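Local coordinates for N-acetylneuraminate epimerase (Escherichia coli, PDB 2UVK), which speeds the interconversion of the alpha and beta anomers of N-acetylneuraminate in the periplasm, acting as a homodimeric Kelch-repeat beta-propeller, at residues 22-35 with 45-59. Residues are numbered along the deposited sequence; the frame is centred on the assembly and turned at random.
Sequences VYIGLGSAGTAWYK and WTALAAFPGGPRDQA
I24 CD1 lies over one face of the W45 indole, 3.8 Å from the centroid of its six-membered ring, in a CH-pi contact. V22 CG1 meets the edge of the indole at W45 CH2. In I24, chi1 of 60° turns CG1 to the indole, and the extended chi2 (170°) carries CD1 out over its face. The indole N-H of W45 is used by P4 O. L26 CD1 stands almost exactly on the normal of the F51 ring, 4.2 Å from its centroid. At the F51 edge, in plane, are G54 O and R56 NE. The R56 guanidinium takes F51 CE2 over one face. Its NE and NH2 grip G53 O side-on, and NH2 also forms a salt bridge with D87. The W33 ring has G25 CA over the centre of one face, and F51 CB at its edge.

The contact joins the second, third and fourth strands of the first blade of the Kelch propeller, and the loop that follows them. Strands 33-37 and 46-47 pair antiparallel; the chain then passes along the loop at 26-31 and enters strand 60-64 of the next blade. K35 and T46 form the hydrogen-bonded pair, with T46 N 2.9 Å from K35 O. L48 N donates to W33 O from above the carbonyl plane, 41° out of it. F51 N makes a straight bond of 2.8 Å to T31 O. G27 N donates to R56 O at 2.8 Å, and one water links G27 O and G30 O to R56 N. L48 CD2 packs against K35 CD at 3.6 Å, while L48 CD1 meets the edge of the Y23 ring.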
ATOM      1  N   VAL B  22     -24.078  23.491  -2.264  1.00 18.21           N
ATOM      2  CA  VAL B  22     -23.265  22.554  -3.081  1.00 17.59           C
ATOM      3  C   VAL B  22     -21.880  23.148  -3.231  1.00 17.24           C
ATOM      4  O   VAL B  22     -21.750  24.332  -3.519  1.00 17.05           O
ATOM      5  CB  VAL B  22     -23.858  22.370  -4.497  1.00 17.79           C
ATOM      6  CG1 VAL B  22     -22.893  21.596  -5.401  1.00 18.43           C
ATOM      7  CG2 VAL B  22     -25.217  21.674  -4.432  1.00 17.62           C
ATOM      8  N   TYR B  23     -20.854  22.306  -3.060  1.00 16.18           N
ATOM      9  CA  TYR B  23     -19.444  22.710  -3.259  1.00 16.37           C
ATOM     10  C   TYR B  23     -18.847  21.845  -4.358  1.00 15.48           C
ATOM     11  O   TYR B  23     -18.988  20.635  -4.312  1.00 14.93           O
ATOM     12  CB  TYR B  23     -18.629  22.504  -1.990  1.00 17.73           C
ATOM     13  CG  TYR B  23     -19.088  23.351  -0.831  1.00 19.97           C
ATOM     14  CD1 TYR B  23     -18.437  24.518  -0.495  1.00 21.26           C
ATOM     15  CD2 TYR B  23     -20.163  22.952  -0.059  1.00 21.71           C
ATOM     16  CE1 TYR B  23     -18.867  25.290   0.587  1.00 21.18           C
ATOM     17  CE2 TYR B  23     -20.603  23.712   1.004  1.00 22.04           C
ATOM     18  CZ  TYR B  23     -19.950  24.864   1.334  1.00 21.99           C
ATOM     19  OH  TYR B  23     -20.402  25.618   2.407  1.00 23.21           O
ATOM     20  N   ILE B  24     -18.218  22.463  -5.354  1.00 13.87           N
ATOM     21  CA  ILE B  24     -17.505  21.704  -6.395  1.00 13.14           C
ATOM     22  C   ILE B  24     -16.148  22.301  -6.685  1.00 12.20           C
ATOM     23  O   ILE B  24     -15.918  23.499  -6.547  1.00 12.51           O
ATOM     24  CB  ILE B  24     -18.288  21.636  -7.698  1.00 13.48           C
ATOM     25  CG1 ILE B  24     -18.552  23.036  -8.255  1.00 14.36           C
ATOM     26  CG2 ILE B  24     -19.590  20.849  -7.515  1.00 15.10           C
ATOM     27  CD1 ILE B  24     -19.104  23.060  -9.640  1.00 13.08           C
ATOM     28  N   GLY B  25     -15.229  21.457  -7.133  1.00 10.79           N
ATOM     29  CA  GLY B  25     -13.918  21.950  -7.469  1.00 10.31           C
ATOM     30  C   GLY B  25     -13.017  20.868  -8.020  1.00 10.42           C
ATOM     31  O   GLY B  25     -13.384  19.699  -8.140  1.00  9.64           O
ATOM     32  N   LEU B  26     -11.845  21.323  -8.405  1.00  9.83           N
ATOM     33  CA  LEU B  26     -10.778  20.446  -8.909  1.00  9.63           C
ATOM     34  C   LEU B  26     -11.127  19.818 -10.255  1.00  9.94           C
ATOM     35  O   LEU B  26     -11.928  20.347 -11.000  1.00 11.06           O
ATOM     36  CB  LEU B  26     -10.334  19.456  -7.843  1.00  9.65           C
ATOM     37  CG  LEU B  26      -9.955  20.067  -6.497  1.00 10.70           C
ATOM     38  CD1 LEU B  26      -9.554  19.025  -5.455  1.00 11.83           C
ATOM     39  CD2 LEU B  26      -8.869  21.162  -6.672  1.00 12.38           C
ATOM     40  N   GLY B  27     -10.428  18.736 -10.609  1.00  9.55           N
ATOM     41  CA  GLY B  27     -10.564  18.183 -11.930  1.00 10.58           C
ATOM     42  C   GLY B  27     -10.172  19.243 -12.928  1.00 10.74           C
ATOM     43  O   GLY B  27      -9.189  19.974 -12.704  1.00 12.00           O
ATOM     44  N   SER B  28     -10.913  19.348 -14.009  1.00 10.76           N
ATOM     45  CA  SER B  28     -10.564  20.305 -15.073  1.00 11.99           C
ATOM     46  C   SER B  28     -10.781  21.761 -14.643  1.00 12.51           C
ATOM     47  O   SER B  28     -10.447  22.687 -15.415  1.00 14.74           O
ATOM     48  CB  SER B  28     -11.304  19.974 -16.363  1.00 12.98           C
ATOM     49  OG  SER B  28     -12.700  19.967 -16.173  1.00 13.88           O
ATOM     50  N   ALA B  29     -11.309  21.978 -13.434  1.00 11.92           N
ATOM     51  CA  ALA B  29     -11.391  23.337 -12.865  1.00 12.29           C
ATOM     52  C   ALA B  29     -10.072  23.812 -12.248  1.00 12.28           C
ATOM     53  O   ALA B  29      -9.974  24.942 -11.771  1.00 13.52           O
ATOM     54  CB  ALA B  29     -12.533  23.448 -11.864  1.00 13.21           C
ATOM     55  N   GLY B  30      -9.035  22.990 -12.282  1.00 12.93           N
ATOM     56  CA  GLY B  30      -7.769  23.375 -11.682  1.00 13.29           C
ATOM     57  C   GLY B  30      -7.872  23.500 -10.197  1.00 13.44           C
ATOM     58  O   GLY B  30      -8.449  22.635  -9.560  1.00 14.34           O
ATOM     59  N   THR B  31      -7.302  24.560  -9.621  1.00 13.79           N
ATOM     60  CA  THR B  31      -7.386  24.758  -8.191  1.00 13.56           C
ATOM     61  C   THR B  31      -8.705  25.433  -7.736  1.00 13.18           C
ATOM     62  O   THR B  31      -8.897  25.671  -6.524  1.00 14.34           O
ATOM     63  CB  THR B  31      -6.212  25.579  -7.672  1.00 13.87           C
ATOM     64  OG1 THR B  31      -6.172  26.839  -8.374  1.00 15.44           O
ATOM     65  CG2 THR B  31      -4.895  24.822  -7.898  1.00 14.74           C
ATOM     66  N   ALA B  32      -9.598  25.709  -8.685  1.00 13.08           N
ATOM     67  CA  ALA B  32     -10.830  26.459  -8.373  1.00 13.31           C
ATOM     68  C   ALA B  32     -11.830  25.594  -7.612  1.00 13.52           C
ATOM     69  O   ALA B  32     -11.986  24.411  -7.904  1.00 13.01           O
ATOM     70  CB  ALA B  32     -11.459  26.991  -9.620  1.00 13.96           C
ATOM     71  N   TRP B  33     -12.503  26.223  -6.639  1.00 13.38           N
ATOM     72  CA  TRP B  33     -13.691  25.719  -5.976  1.00 13.18           C
ATOM     73  C   TRP B  33     -14.789  26.765  -6.099  1.00 14.24           C
ATOM     74  O   TRP B  33     -14.497  27.962  -6.198  1.00 14.94           O
ATOM     75  CB  TRP B  33     -13.423  25.427  -4.508  1.00 13.03           C
ATOM     76  CG  TRP B  33     -12.781  24.092  -4.338  1.00 12.99           C
ATOM     77  CD1 TRP B  33     -11.475  23.797  -4.537  1.00 12.85           C
ATOM     78  CD2 TRP B  33     -13.432  22.872  -3.985  1.00 12.77           C
ATOM     79  NE1 TRP B  33     -11.255  22.458  -4.293  1.00 11.87           N
ATOM     80  CE2 TRP B  33     -12.446  21.874  -3.948  1.00 12.33           C
ATOM     81  CE3 TRP B  33     -14.755  22.525  -3.665  1.00 12.56           C
ATOM     82  CZ2 TRP B  33     -12.744  20.559  -3.635  1.00 10.69           C
ATOM     83  CZ3 TRP B  33     -15.039  21.223  -3.333  1.00 12.73           C
ATOM     84  CH2 TRP B  33     -14.050  20.255  -3.321  1.00 11.83           C
ATOM     85  N   TYR B  34     -16.013  26.276  -6.141  1.00 14.66           N
ATOM     86  CA  TYR B  34     -17.212  27.112  -6.182  1.00 16.16           C
ATOM     87  C   TYR B  34     -18.256  26.549  -5.252  1.00 17.15           C
ATOM     88  O   TYR B  34     -18.283  25.363  -4.998  1.00 16.20           O
ATOM     89  CB  TYR B  34     -17.787  27.165  -7.588  1.00 17.64           C
ATOM     90  CG  TYR B  34     -16.778  27.406  -8.677  1.00 18.87           C
ATOM     91  CD1 TYR B  34     -16.444  28.687  -9.066  1.00 20.78           C
ATOM     92  CD2 TYR B  34     -16.172  26.336  -9.325  1.00 19.99           C
ATOM     93  CE1 TYR B  34     -15.510  28.900 -10.081  1.00 21.14           C
ATOM     94  CE2 TYR B  34     -15.233  26.542 -10.350  1.00 20.34           C
ATOM     95  CZ  TYR B  34     -14.915  27.816 -10.716  1.00 20.61           C
ATOM     96  OH  TYR B  34     -13.975  28.002 -11.740  1.00 22.73           O
ATOM     97  N   LYS B  35     -19.140  27.425  -4.766  1.00 17.49           N
ATOM     98  CA  LYS B  35     -20.314  26.989  -4.006  1.00 18.47           C
ATOM     99  C   LYS B  35     -21.599  27.532  -4.617  1.00 19.33           C
ATOM    100  O   LYS B  35     -21.584  28.526  -5.317  1.00 19.53           O
ATOM    101  CB  LYS B  35     -20.215  27.407  -2.547  1.00 19.03           C
ATOM    102  CG  LYS B  35     -20.375  28.910  -2.286  1.00 18.78           C
ATOM    103  CD  LYS B  35     -20.187  29.155  -0.812  1.00 18.88           C
ATOM    104  CE  LYS B  35     -20.312  30.610  -0.453  1.00 20.85           C
ATOM    105  NZ  LYS B  35     -20.083  30.765   1.022  1.00 23.95           N
ATOM    106  N   TRP B  45     -22.975  30.361  -9.025  1.00 25.68           N
ATOM    107  CA  TRP B  45     -21.721  29.770  -8.520  1.00 23.97           C
ATOM    108  C   TRP B  45     -20.837  30.887  -8.011  1.00 23.86           C
ATOM    109  O   TRP B  45     -20.538  31.817  -8.766  1.00 26.18           O
ATOM    110  CB  TRP B  45     -20.958  28.990  -9.593  1.00 22.29           C
ATOM    111  CG  TRP B  45     -21.654  27.767 -10.055  1.00 20.63           C
ATOM    112  CD1 TRP B  45     -22.296  27.598 -11.236  1.00 20.47           C
ATOM    113  CD2 TRP B  45     -21.789  26.521  -9.345  1.00 19.69           C
ATOM    114  NE1 TRP B  45     -22.851  26.361 -11.299  1.00 19.57           N
ATOM    115  CE2 TRP B  45     -22.539  25.662 -10.165  1.00 19.47           C
ATOM    116  CE3 TRP B  45     -21.354  26.058  -8.096  1.00 19.31           C
ATOM    117  CZ2 TRP B  45     -22.866  24.353  -9.786  1.00 19.34           C
ATOM    118  CZ3 TRP B  45     -21.691  24.759  -7.713  1.00 18.74           C
ATOM    119  CH2 TRP B  45     -22.442  23.926  -8.557  1.00 19.27           C
ATOM    120  N   THR B  46     -20.431  30.802  -6.752  1.00 22.81           N
ATOM    121  CA  THR B  46     -19.511  31.738  -6.135  1.00 22.76           C
ATOM    122  C   THR B  46     -18.128  31.104  -5.985  1.00 21.70           C
ATOM    123  O   THR B  46     -18.001  30.060  -5.369  1.00 20.21           O
ATOM    124  CB  THR B  46     -20.018  32.148  -4.735  1.00 23.60           C
ATOM    125  OG1 THR B  46     -21.263  32.847  -4.872  1.00 25.47           O
ATOM    126  CG2 THR B  46     -18.995  33.022  -4.000  1.00 24.51           C
ATOM    127  N   ALA B  47     -17.107  31.771  -6.521  1.00 20.61           N
ATOM    128  CA  ALA B  47     -15.719  31.304  -6.408  1.00 20.07           C
ATOM    129  C   ALA B  47     -15.217  31.377  -4.978  1.00 19.46           C
ATOM    130  O   ALA B  47     -15.379  32.392  -4.280  1.00 19.98           O
ATOM    131  CB  ALA B  47     -14.805  32.101  -7.322  1.00 20.24           C
ATOM    132  N   LEU B  48     -14.608  30.279  -4.533  1.00 18.02           N
ATOM    133  CA  LEU B  48     -14.064  30.166  -3.207  1.00 17.01           C
ATOM    134  C   LEU B  48     -12.537  30.316  -3.231  1.00 16.33           C
ATOM    135  O   LEU B  48     -11.917  30.441  -4.297  1.00 17.00           O
ATOM    136  CB  LEU B  48     -14.486  28.817  -2.610  1.00 16.91           C
ATOM    137  CG  LEU B  48     -15.987  28.514  -2.562  1.00 15.86           C
ATOM    138  CD1 LEU B  48     -16.257  27.166  -1.910  1.00 18.28           C
ATOM    139  CD2 LEU B  48     -16.744  29.650  -1.804  1.00 16.70           C
ATOM    140  N   ALA B  49     -11.934  30.259  -2.061  1.00 16.25           N
ATOM    141  CA  ALA B  49     -10.487  30.258  -1.952  1.00 15.97           C
ATOM    142  C   ALA B  49      -9.924  29.069  -2.736  1.00 15.85           C
ATOM    143  O   ALA B  49     -10.482  27.968  -2.699  1.00 16.48           O
ATOM    144  CB  ALA B  49     -10.076  30.196  -0.496  1.00 15.96           C
ATOM    145  N   ALA B  50      -8.840  29.319  -3.445  1.00 15.44           N
ATOM    146  CA  ALA B  50      -8.200  28.283  -4.256  1.00 15.47           C
ATOM    147  C   ALA B  50      -7.663  27.143  -3.406  1.00 15.35           C
ATOM    148  O   ALA B  50      -7.182  27.314  -2.301  1.00 15.75           O
ATOM    149  CB  ALA B  50      -7.068  28.888  -5.086  1.00 16.12           C
ATOM    150  N   PHE B  51      -7.738  25.943  -3.971  1.00 15.22           N
ATOM    151  CA  PHE B  51      -7.147  24.767  -3.348  1.00 14.80           C
ATOM    152  C   PHE B  51      -5.629  24.910  -3.333  1.00 14.57           C
ATOM    153  O   PHE B  51      -5.043  25.131  -4.383  1.00 16.62           O
ATOM    154  CB  PHE B  51      -7.581  23.529  -4.138  1.00 14.43           C
ATOM    155  CG  PHE B  51      -7.174  22.227  -3.510  1.00 12.50           C
ATOM    156  CD1 PHE B  51      -7.792  21.762  -2.370  1.00 13.24           C
ATOM    157  CD2 PHE B  51      -6.157  21.457  -4.070  1.00 12.81           C
ATOM    158  CE1 PHE B  51      -7.403  20.550  -1.805  1.00 14.13           C
ATOM    159  CE2 PHE B  51      -5.792  20.264  -3.503  1.00 13.49           C
ATOM    160  CZ  PHE B  51      -6.411  19.815  -2.393  1.00 13.43           C
ATOM    161  N   PRO B  52      -4.997  24.794  -2.156  1.00 15.09           N
ATOM    162  CA  PRO B  52      -3.573  25.014  -2.056  1.00 15.22           C
ATOM    163  C   PRO B  52      -2.677  23.833  -2.430  1.00 15.00           C
ATOM    164  O   PRO B  52      -1.452  23.978  -2.436  1.00 16.42           O
ATOM    165  CB  PRO B  52      -3.403  25.328  -0.569  1.00 15.92           C
ATOM    166  CG  PRO B  52      -4.403  24.570   0.082  1.00 16.24           C
ATOM    167  CD  PRO B  52      -5.574  24.588  -0.818  1.00 15.21           C
ATOM    168  N   GLY B  53      -3.268  22.672  -2.708  1.00 14.54           N
ATOM    169  CA  GLY B  53      -2.460  21.465  -3.010  1.00 14.89           C
ATOM    170  C   GLY B  53      -2.212  21.178  -4.483  1.00 14.93           C
ATOM    171  O   GLY B  53      -1.763  20.056  -4.860  1.00 15.07           O
ATOM    172  N   GLY B  54      -2.476  22.166  -5.336  1.00 13.91           N
ATOM    173  CA  GLY B  54      -2.383  22.014  -6.761  1.00 13.06           C
ATOM    174  C   GLY B  54      -3.560  21.298  -7.378  1.00 12.23           C
ATOM    175  O   GLY B  54      -4.399  20.753  -6.650  1.00 13.37           O
ATOM    176  N   PRO B  55      -3.654  21.289  -8.716  1.00 11.83           N
ATOM    177  CA  PRO B  55      -4.733  20.580  -9.392  1.00 11.20           C
ATOM    178  C   PRO B  55      -4.758  19.103  -9.040  1.00 10.58           C
ATOM    179  O   PRO B  55      -3.707  18.511  -8.857  1.00 11.23           O
ATOM    180  CB  PRO B  55      -4.397  20.752 -10.861  1.00 12.45           C
ATOM    181  CG  PRO B  55      -3.589  22.073 -10.898  1.00 12.75           C
ATOM    182  CD  PRO B  55      -2.782  22.002  -9.678  1.00 12.23           C
ATOM    183  N   ARG B  56      -5.966  18.545  -8.938  1.00  9.96           N
ATOM    184  CA  ARG B  56      -6.162  17.116  -8.610  1.00  9.61           C
ATOM    185  C   ARG B  56      -7.252  16.558  -9.482  1.00  9.14           C
ATOM    186  O   ARG B  56      -8.364  17.120  -9.507  1.00  8.51           O
ATOM    187  CB  ARG B  56      -6.598  16.896  -7.155  1.00 10.24           C
ATOM    188  CG  ARG B  56      -5.682  17.465  -6.089  1.00 10.48           C
ATOM    189  CD  ARG B  56      -4.278  16.858  -6.037  1.00 12.63           C
ATOM    190  NE  ARG B  56      -3.428  17.493  -5.025  1.00 12.08           N
ATOM    191  CZ  ARG B  56      -3.360  17.175  -3.737  1.00 10.98           C
ATOM    192  NH1 ARG B  56      -4.114  16.202  -3.236  1.00 10.90           N
ATOM    193  NH2 ARG B  56      -2.519  17.804  -2.919  1.00 12.92           N
ATOM    194  N   ASP B  57      -6.961  15.464 -10.190  1.00  9.11           N
ATOM    195  CA  ASP B  57      -7.993  14.658 -10.853  1.00  9.12           C
ATOM    196  C   ASP B  57      -8.315  13.465  -9.968  1.00  8.66           C
ATOM    197  O   ASP B  57      -7.457  12.916  -9.308  1.00  8.64           O
ATOM    198  CB  ASP B  57      -7.499  14.127 -12.200  1.00  9.54           C
ATOM    199  CG  ASP B  57      -7.495  15.156 -13.296  1.00 12.75           C
ATOM    200  OD1 ASP B  57      -8.092  16.249 -13.187  1.00 14.36           O
ATOM    201  OD2 ASP B  57      -6.855  14.838 -14.340  1.00 18.80           O
ATOM    202  N   GLN B  58      -9.589  13.100  -9.916  1.00  8.95           N
ATOM    203  CA  GLN B  58      -9.969  11.908  -9.162  1.00  9.48           C
ATOM    204  C   GLN B  58      -9.746  12.013  -7.644  1.00  8.52           C
ATOM    205  O   GLN B  58      -9.569  11.009  -6.944  1.00  9.73           O
ATOM    206  CB  GLN B  58      -9.317  10.627  -9.728  1.00  9.76           C
ATOM    207  CG  GLN B  58      -9.688  10.365 -11.184  1.00 13.59           C
ATOM    208  CD  GLN B  58      -9.221   9.029 -11.674  1.00 15.03           C
ATOM    209  OE1 GLN B  58      -9.522   8.009 -11.073  1.00 22.21           O
ATOM    210  NE2 GLN B  58      -8.444   9.024 -12.743  1.00 20.85           N
ATOM    211  N   ALA B  59      -9.778  13.237  -7.108  1.00  7.74           N
ATOM    212  CA  ALA B  59      -9.903  13.424  -5.658  1.00  8.49           C
ATOM    213  C   ALA B  59     -11.309  13.069  -5.185  1.00  8.64           C
ATOM    214  O   ALA B  59     -12.247  12.912  -5.976  1.00  9.76           O
ATOM    215  CB  ALA B  59      -9.601  14.864  -5.305  1.00  8.62           C
TER
HETATM  216  O   HOH W   1      -7.735  20.165 -10.320  1.00 12.71           O
HETATM  217  O   HOH W   2      -6.337  18.359 -12.575  1.00 19.47           O
HETATM  218  O   HOH W   3     -11.894  29.172  -6.671  1.00 23.53           O
HETATM  219  O   HOH W   4     -23.292  31.101  -4.355  1.00 34.12           O